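Local coordinates for nucleoporin nup120 (Schizosaccharomyces pombe, PDB 4GQ2), which is a nucleoporin that serves as a structural constituent of the nuclear pore complex and can take part in docking transiently associated transport factors, at residues I596-V604 with F722-R730. Sequence-based numbering, arbitrary orientation.
Sequences IRYSLRELV and FLSLLEDWR
Trp729 lays its indole on helix 590-605 as a knob in a hole formed by Arg597, Leu600, Arg601 and Val604. Its CG stands anti to the backbone N (chi1 -170°), which carries the ring out from helix 719-739 toward helix 590-605. Leu600 covers one face of this ring: its CB lies 3.6 Å from the centroid of the Trp729 six-membered ring and 6° off the normal, a CH-pi contact. Further along Leu600, CD1 reaches the pyrrole side, 3.5 Å from Trp729 NE1, while CD2 turns to Leu726 CD2 at 4.0 Å. The far corner of the indole presses on the backbone, with Trp729 CH2 3.3 Å from Arg597 O, and Val604 CG2 meets the ring edge. Glu694 of helix 672-703 accepts the indole N-H and also pairs with Arg597. Without the indole, as with an alanine here, the hole over Leu600 CB is likely to be left unfilled and Glu694 to lose one of its donors. Toward the Phe722 end of the 722-730 segment, Leu603 CD2 packs 3.8 Å from Leu726 CD2 and meets the edge of Phe722. Arg730 runs past Val604; its NE and NH2 grip Glu727 OE2 side-on, and its guanidinium joins Asp811 in a salt bridge and reaches Val604 O through a water. The axes of 596-604 and 722-730 approach to 10.1 Å, their N-to-C directions 108° apart: a single knob-into-hole contact between two steeply crossed helices within the alpha-helical part of Nup120.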
ATOM      1  N   ILE A 596     -12.604 -14.034   7.981  1.00 40.50           N
ATOM      2  CA  ILE A 596     -12.288 -13.847   9.390  1.00 36.59           C
ATOM      3  C   ILE A 596     -11.833 -12.406   9.670  1.00 39.13           C
ATOM      4  O   ILE A 596     -12.283 -11.773  10.642  1.00 40.55           O
ATOM      5  CB  ILE A 596     -11.253 -14.888   9.856  1.00 36.28           C
ATOM      6  CG1 ILE A 596     -11.949 -16.232  10.087  1.00 38.33           C
ATOM      7  CG2 ILE A 596     -10.542 -14.435  11.121  1.00 34.14           C
ATOM      8  CD1 ILE A 596     -11.002 -17.407  10.254  1.00 40.87           C
ATOM      9  N   ARG A 597     -10.975 -11.879   8.802  1.00 31.65           N
ATOM     10  CA  ARG A 597     -10.465 -10.526   8.985  1.00 35.71           C
ATOM     11  C   ARG A 597     -11.555  -9.467   8.799  1.00 36.20           C
ATOM     12  O   ARG A 597     -11.549  -8.436   9.470  1.00 43.83           O
ATOM     13  CB  ARG A 597      -9.257 -10.285   8.089  1.00 36.47           C
ATOM     14  CG  ARG A 597      -8.100 -11.198   8.466  1.00 33.70           C
ATOM     15  CD  ARG A 597      -6.902 -11.076   7.532  1.00 33.03           C
ATOM     16  NE  ARG A 597      -5.807 -11.875   8.071  1.00 40.09           N
ATOM     17  CZ  ARG A 597      -4.838 -12.436   7.357  1.00 38.88           C
ATOM     18  NH1 ARG A 597      -4.797 -12.292   6.045  1.00 38.28           N
ATOM     19  NH2 ARG A 597      -3.903 -13.151   7.968  1.00 35.48           N
ATOM     20  N   TYR A 598     -12.509  -9.754   7.918  1.00 35.57           N
ATOM     21  CA  TYR A 598     -13.693  -8.917   7.758  1.00 29.57           C
ATOM     22  C   TYR A 598     -14.572  -8.931   9.015  1.00 28.19           C
ATOM     23  O   TYR A 598     -15.079  -7.898   9.417  1.00 30.88           O
ATOM     24  CB  TYR A 598     -14.501  -9.365   6.530  1.00 28.28           C
ATOM     25  CG  TYR A 598     -15.833  -8.658   6.404  1.00 29.18           C
ATOM     26  CD1 TYR A 598     -16.947  -9.106   7.114  1.00 29.06           C
ATOM     27  CD2 TYR A 598     -15.977  -7.528   5.586  1.00 29.99           C
ATOM     28  CE1 TYR A 598     -18.170  -8.458   7.016  1.00 36.48           C
ATOM     29  CE2 TYR A 598     -17.199  -6.875   5.478  1.00 31.00           C
ATOM     30  CZ  TYR A 598     -18.288  -7.345   6.191  1.00 39.01           C
ATOM     31  OH  TYR A 598     -19.500  -6.708   6.086  1.00 51.87           O
ATOM     32  N   SER A 599     -14.757 -10.105   9.622  1.00 32.78           N
ATOM     33  CA  SER A 599     -15.443 -10.213  10.911  1.00 32.60           C
ATOM     34  C   SER A 599     -14.695  -9.482  12.036  1.00 37.49           C
ATOM     35  O   SER A 599     -15.323  -8.830  12.874  1.00 34.96           O
ATOM     36  CB  SER A 599     -15.617 -11.676  11.313  1.00 30.50           C
ATOM     37  OG  SER A 599     -16.448 -12.354  10.408  1.00 36.36           O
ATOM     38  N   LEU A 600     -13.364  -9.599  12.060  1.00 32.70           N
ATOM     39  CA  LEU A 600     -12.567  -8.959  13.124  1.00 38.39           C
ATOM     40  C   LEU A 600     -12.584  -7.453  12.956  1.00 38.66           C
ATOM     41  O   LEU A 600     -12.674  -6.712  13.935  1.00 38.12           O
ATOM     42  CB  LEU A 600     -11.119  -9.484  13.165  1.00 28.99           C
ATOM     43  CG  LEU A 600     -10.914 -10.947  13.566  1.00 28.99           C
ATOM     44  CD1 LEU A 600      -9.473 -11.390  13.353  1.00 27.36           C
ATOM     45  CD2 LEU A 600     -11.331 -11.164  15.017  1.00 33.17           C
ATOM     46  N   ARG A 601     -12.522  -7.016  11.703  1.00 36.40           N
ATOM     47  CA  ARG A 601     -12.657  -5.605  11.349  1.00 38.80           C
ATOM     48  C   ARG A 601     -13.980  -5.078  11.889  1.00 44.49           C
ATOM     49  O   ARG A 601     -14.025  -4.040  12.547  1.00 42.18           O
ATOM     50  CB  ARG A 601     -12.629  -5.473   9.830  1.00 44.88           C
ATOM     51  CG  ARG A 601     -12.101  -4.166   9.275  1.00 53.27           C
ATOM     52  CD  ARG A 601     -12.072  -4.240   7.757  1.00 58.68           C
ATOM     53  NE  ARG A 601     -11.205  -5.324   7.290  1.00 77.45           N
ATOM     54  CZ  ARG A 601     -11.509  -6.179   6.314  1.00 63.42           C
ATOM     55  NH1 ARG A 601     -12.675  -6.103   5.692  1.00 65.95           N
ATOM     56  NH2 ARG A 601     -10.650  -7.129   5.971  1.00 52.50           N
ATOM     57  N   GLU A 602     -15.049  -5.827  11.628  1.00 40.14           N
ATOM     58  CA  GLU A 602     -16.394  -5.473  12.060  1.00 44.15           C
ATOM     59  C   GLU A 602     -16.432  -5.403  13.586  1.00 46.02           C
ATOM     60  O   GLU A 602     -16.980  -4.466  14.172  1.00 44.56           O
ATOM     61  CB  GLU A 602     -17.371  -6.524  11.537  1.00 45.73           C
ATOM     62  CG  GLU A 602     -18.779  -6.044  11.260  1.00 68.54           C
ATOM     63  CD  GLU A 602     -19.597  -7.073  10.492  1.00 79.89           C
ATOM     64  OE1 GLU A 602     -20.233  -6.698   9.479  1.00 85.68           O
ATOM     65  OE2 GLU A 602     -19.599  -8.259  10.890  1.00 69.83           O
ATOM     66  N   LEU A 603     -15.796  -6.377  14.220  1.00 50.30           N
ATOM     67  CA  LEU A 603     -15.727  -6.457  15.673  1.00 47.45           C
ATOM     68  C   LEU A 603     -15.042  -5.240  16.306  1.00 49.05           C
ATOM     69  O   LEU A 603     -15.497  -4.742  17.334  1.00 47.92           O
ATOM     70  CB  LEU A 603     -14.993  -7.735  16.076  1.00 43.53           C
ATOM     71  CG  LEU A 603     -15.595  -8.615  17.165  1.00 57.16           C
ATOM     72  CD1 LEU A 603     -16.847  -9.303  16.640  1.00 68.14           C
ATOM     73  CD2 LEU A 603     -14.576  -9.648  17.622  1.00 40.22           C
ATOM     74  N   VAL A 604     -13.959  -4.762  15.691  1.00 42.31           N
ATOM     75  CA  VAL A 604     -13.161  -3.681  16.285  1.00 37.77           C
ATOM     76  C   VAL A 604     -13.535  -2.294  15.772  1.00 45.00           C
ATOM     77  O   VAL A 604     -13.016  -1.293  16.262  1.00 46.54           O
ATOM     78  CB  VAL A 604     -11.631  -3.898  16.127  1.00 38.86           C
ATOM     79  CG1 VAL A 604     -11.199  -5.233  16.724  1.00 35.01           C
ATOM     80  CG2 VAL A 604     -11.189  -3.780  14.671  1.00 30.36           C
ATOM     81  N   PHE A 722      -8.401 -11.360  25.668  1.00 40.23           N
ATOM     82  CA  PHE A 722      -9.045 -11.295  24.363  1.00 39.52           C
ATOM     83  C   PHE A 722      -9.162  -9.856  23.859  1.00 47.87           C
ATOM     84  O   PHE A 722      -8.784  -9.566  22.721  1.00 47.28           O
ATOM     85  CB  PHE A 722     -10.420 -11.973  24.409  1.00 38.99           C
ATOM     86  CG  PHE A 722     -11.223 -11.808  23.148  1.00 49.23           C
ATOM     87  CD1 PHE A 722     -10.713 -12.220  21.920  1.00 52.17           C
ATOM     88  CD2 PHE A 722     -12.494 -11.248  23.189  1.00 56.35           C
ATOM     89  CE1 PHE A 722     -11.451 -12.068  20.759  1.00 59.55           C
ATOM     90  CE2 PHE A 722     -13.239 -11.096  22.030  1.00 62.17           C
ATOM     91  CZ  PHE A 722     -12.716 -11.506  20.813  1.00 59.10           C
ATOM     92  N   LEU A 723      -9.668  -8.959  24.708  1.00 44.70           N
ATOM     93  CA  LEU A 723      -9.819  -7.547  24.341  1.00 42.64           C
ATOM     94  C   LEU A 723      -8.494  -6.910  23.946  1.00 39.79           C
ATOM     95  O   LEU A 723      -8.421  -6.145  22.979  1.00 46.71           O
ATOM     96  CB  LEU A 723     -10.476  -6.748  25.468  1.00 35.93           C
ATOM     97  CG  LEU A 723     -11.991  -6.924  25.595  1.00 52.68           C
ATOM     98  CD1 LEU A 723     -12.486  -6.362  26.921  1.00 54.12           C
ATOM     99  CD2 LEU A 723     -12.744  -6.292  24.429  1.00 45.42           C
ATOM    100  N   SER A 724      -7.460  -7.241  24.709  1.00 38.47           N
ATOM    101  CA  SER A 724      -6.091  -6.813  24.462  1.00 37.60           C
ATOM    102  C   SER A 724      -5.590  -7.283  23.084  1.00 34.78           C
ATOM    103  O   SER A 724      -4.875  -6.564  22.402  1.00 33.61           O
ATOM    104  CB  SER A 724      -5.192  -7.401  25.558  1.00 34.13           C
ATOM    105  OG  SER A 724      -3.871  -6.927  25.431  1.00 50.28           O
ATOM    106  N   LEU A 725      -5.964  -8.500  22.699  1.00 32.75           N
ATOM    107  CA  LEU A 725      -5.576  -9.053  21.410  1.00 40.49           C
ATOM    108  C   LEU A 725      -6.322  -8.380  20.260  1.00 37.26           C
ATOM    109  O   LEU A 725      -5.734  -8.110  19.208  1.00 32.78           O
ATOM    110  CB  LEU A 725      -5.799 -10.563  21.379  1.00 39.26           C
ATOM    111  CG  LEU A 725      -4.822 -11.379  22.229  1.00 35.22           C
ATOM    112  CD1 LEU A 725      -5.351 -12.795  22.345  1.00 40.38           C
ATOM    113  CD2 LEU A 725      -3.423 -11.374  21.633  1.00 32.22           C
ATOM    114  N   LEU A 726      -7.602  -8.094  20.481  1.00 30.67           N
ATOM    115  CA  LEU A 726      -8.422  -7.403  19.499  1.00 38.69           C
ATOM    116  C   LEU A 726      -7.869  -6.014  19.235  1.00 41.61           C
ATOM    117  O   LEU A 726      -7.920  -5.513  18.106  1.00 45.54           O
ATOM    118  CB  LEU A 726      -9.873  -7.295  19.974  1.00 38.57           C
ATOM    119  CG  LEU A 726     -10.844  -8.445  19.720  1.00 48.62           C
ATOM    120  CD1 LEU A 726     -12.222  -8.060  20.239  1.00 49.76           C
ATOM    121  CD2 LEU A 726     -10.914  -8.804  18.240  1.00 47.73           C
ATOM    122  N   GLU A 727      -7.334  -5.397  20.281  1.00 38.48           N
ATOM    123  CA  GLU A 727      -6.779  -4.065  20.151  1.00 41.58           C
ATOM    124  C   GLU A 727      -5.468  -4.105  19.374  1.00 45.21           C
ATOM    125  O   GLU A 727      -5.221  -3.251  18.525  1.00 42.26           O
ATOM    126  CB  GLU A 727      -6.589  -3.420  21.515  1.00 40.03           C
ATOM    127  CG  GLU A 727      -6.321  -1.928  21.423  1.00 66.85           C
ATOM    128  CD  GLU A 727      -7.290  -1.201  20.499  1.00 71.42           C
ATOM    129  OE1 GLU A 727      -8.505  -1.177  20.810  1.00 70.94           O
ATOM    130  OE2 GLU A 727      -6.831  -0.650  19.466  1.00 50.13           O
ATOM    131  N   ASP A 728      -4.638  -5.103  19.672  1.00 38.39           N
ATOM    132  CA  ASP A 728      -3.432  -5.364  18.910  1.00 34.82           C
ATOM    133  C   ASP A 728      -3.783  -5.609  17.431  1.00 39.69           C
ATOM    134  O   ASP A 728      -3.228  -4.966  16.530  1.00 34.79           O
ATOM    135  CB  ASP A 728      -2.715  -6.588  19.490  1.00 35.37           C
ATOM    136  CG  ASP A 728      -1.978  -6.282  20.787  1.00 40.23           C
ATOM    137  OD1 ASP A 728      -1.880  -5.099  21.172  1.00 39.26           O
ATOM    138  OD2 ASP A 728      -1.480  -7.237  21.417  1.00 49.05           O
ATOM    139  N   TRP A 729      -4.718  -6.531  17.197  1.00 34.95           N
ATOM    140  CA  TRP A 729      -5.164  -6.858  15.850  1.00 31.77           C
ATOM    141  C   TRP A 729      -5.530  -5.620  15.104  1.00 31.47           C
ATOM    142  O   TRP A 729      -5.114  -5.443  13.960  1.00 34.22           O
ATOM    143  CB  TRP A 729      -6.343  -7.827  15.861  1.00 33.35           C
ATOM    144  CG  TRP A 729      -6.639  -8.334  14.477  1.00 31.60           C
ATOM    145  CD1 TRP A 729      -6.085  -9.445  13.845  1.00 28.00           C
ATOM    146  CD2 TRP A 729      -7.543  -7.732  13.482  1.00 30.63           C
ATOM    147  NE1 TRP A 729      -6.577  -9.577  12.561  1.00 30.67           N
ATOM    148  CE2 TRP A 729      -7.452  -8.581  12.277  1.00 29.87           C
ATOM    149  CE3 TRP A 729      -8.377  -6.611  13.461  1.00 29.46           C
ATOM    150  CZ2 TRP A 729      -8.178  -8.301  11.118  1.00 26.18           C
ATOM    151  CZ3 TRP A 729      -9.109  -6.344  12.289  1.00 32.83           C
ATOM    152  CH2 TRP A 729      -9.008  -7.171  11.148  1.00 30.86           C
ATOM    153  N   ARG A 730      -6.297  -4.747  15.755  1.00 30.59           N
ATOM    154  CA  ARG A 730      -6.773  -3.518  15.134  1.00 31.33           C
ATOM    155  C   ARG A 730      -5.625  -2.671  14.628  1.00 31.54           C
ATOM    156  O   ARG A 730      -5.606  -2.301  13.463  1.00 36.05           O
ATOM    157  CB  ARG A 730      -7.625  -2.701  16.108  1.00 28.20           C
ATOM    158  CG  ARG A 730      -8.203  -1.448  15.480  1.00 34.45           C
ATOM    159  CD  ARG A 730      -9.150  -0.735  16.429  1.00 38.38           C
ATOM    160  NE  ARG A 730      -8.397   0.169  17.275  1.00 50.15           N
ATOM    161  CZ  ARG A 730      -8.371   1.489  17.160  1.00 40.93           C
ATOM    162  NH1 ARG A 730      -9.094   2.119  16.249  1.00 34.62           N
ATOM    163  NH2 ARG A 730      -7.619   2.176  17.995  1.00 43.14           N
TER
HETATM  164  O   HOH W   1     -11.307   0.689  14.744  1.00 43.27           O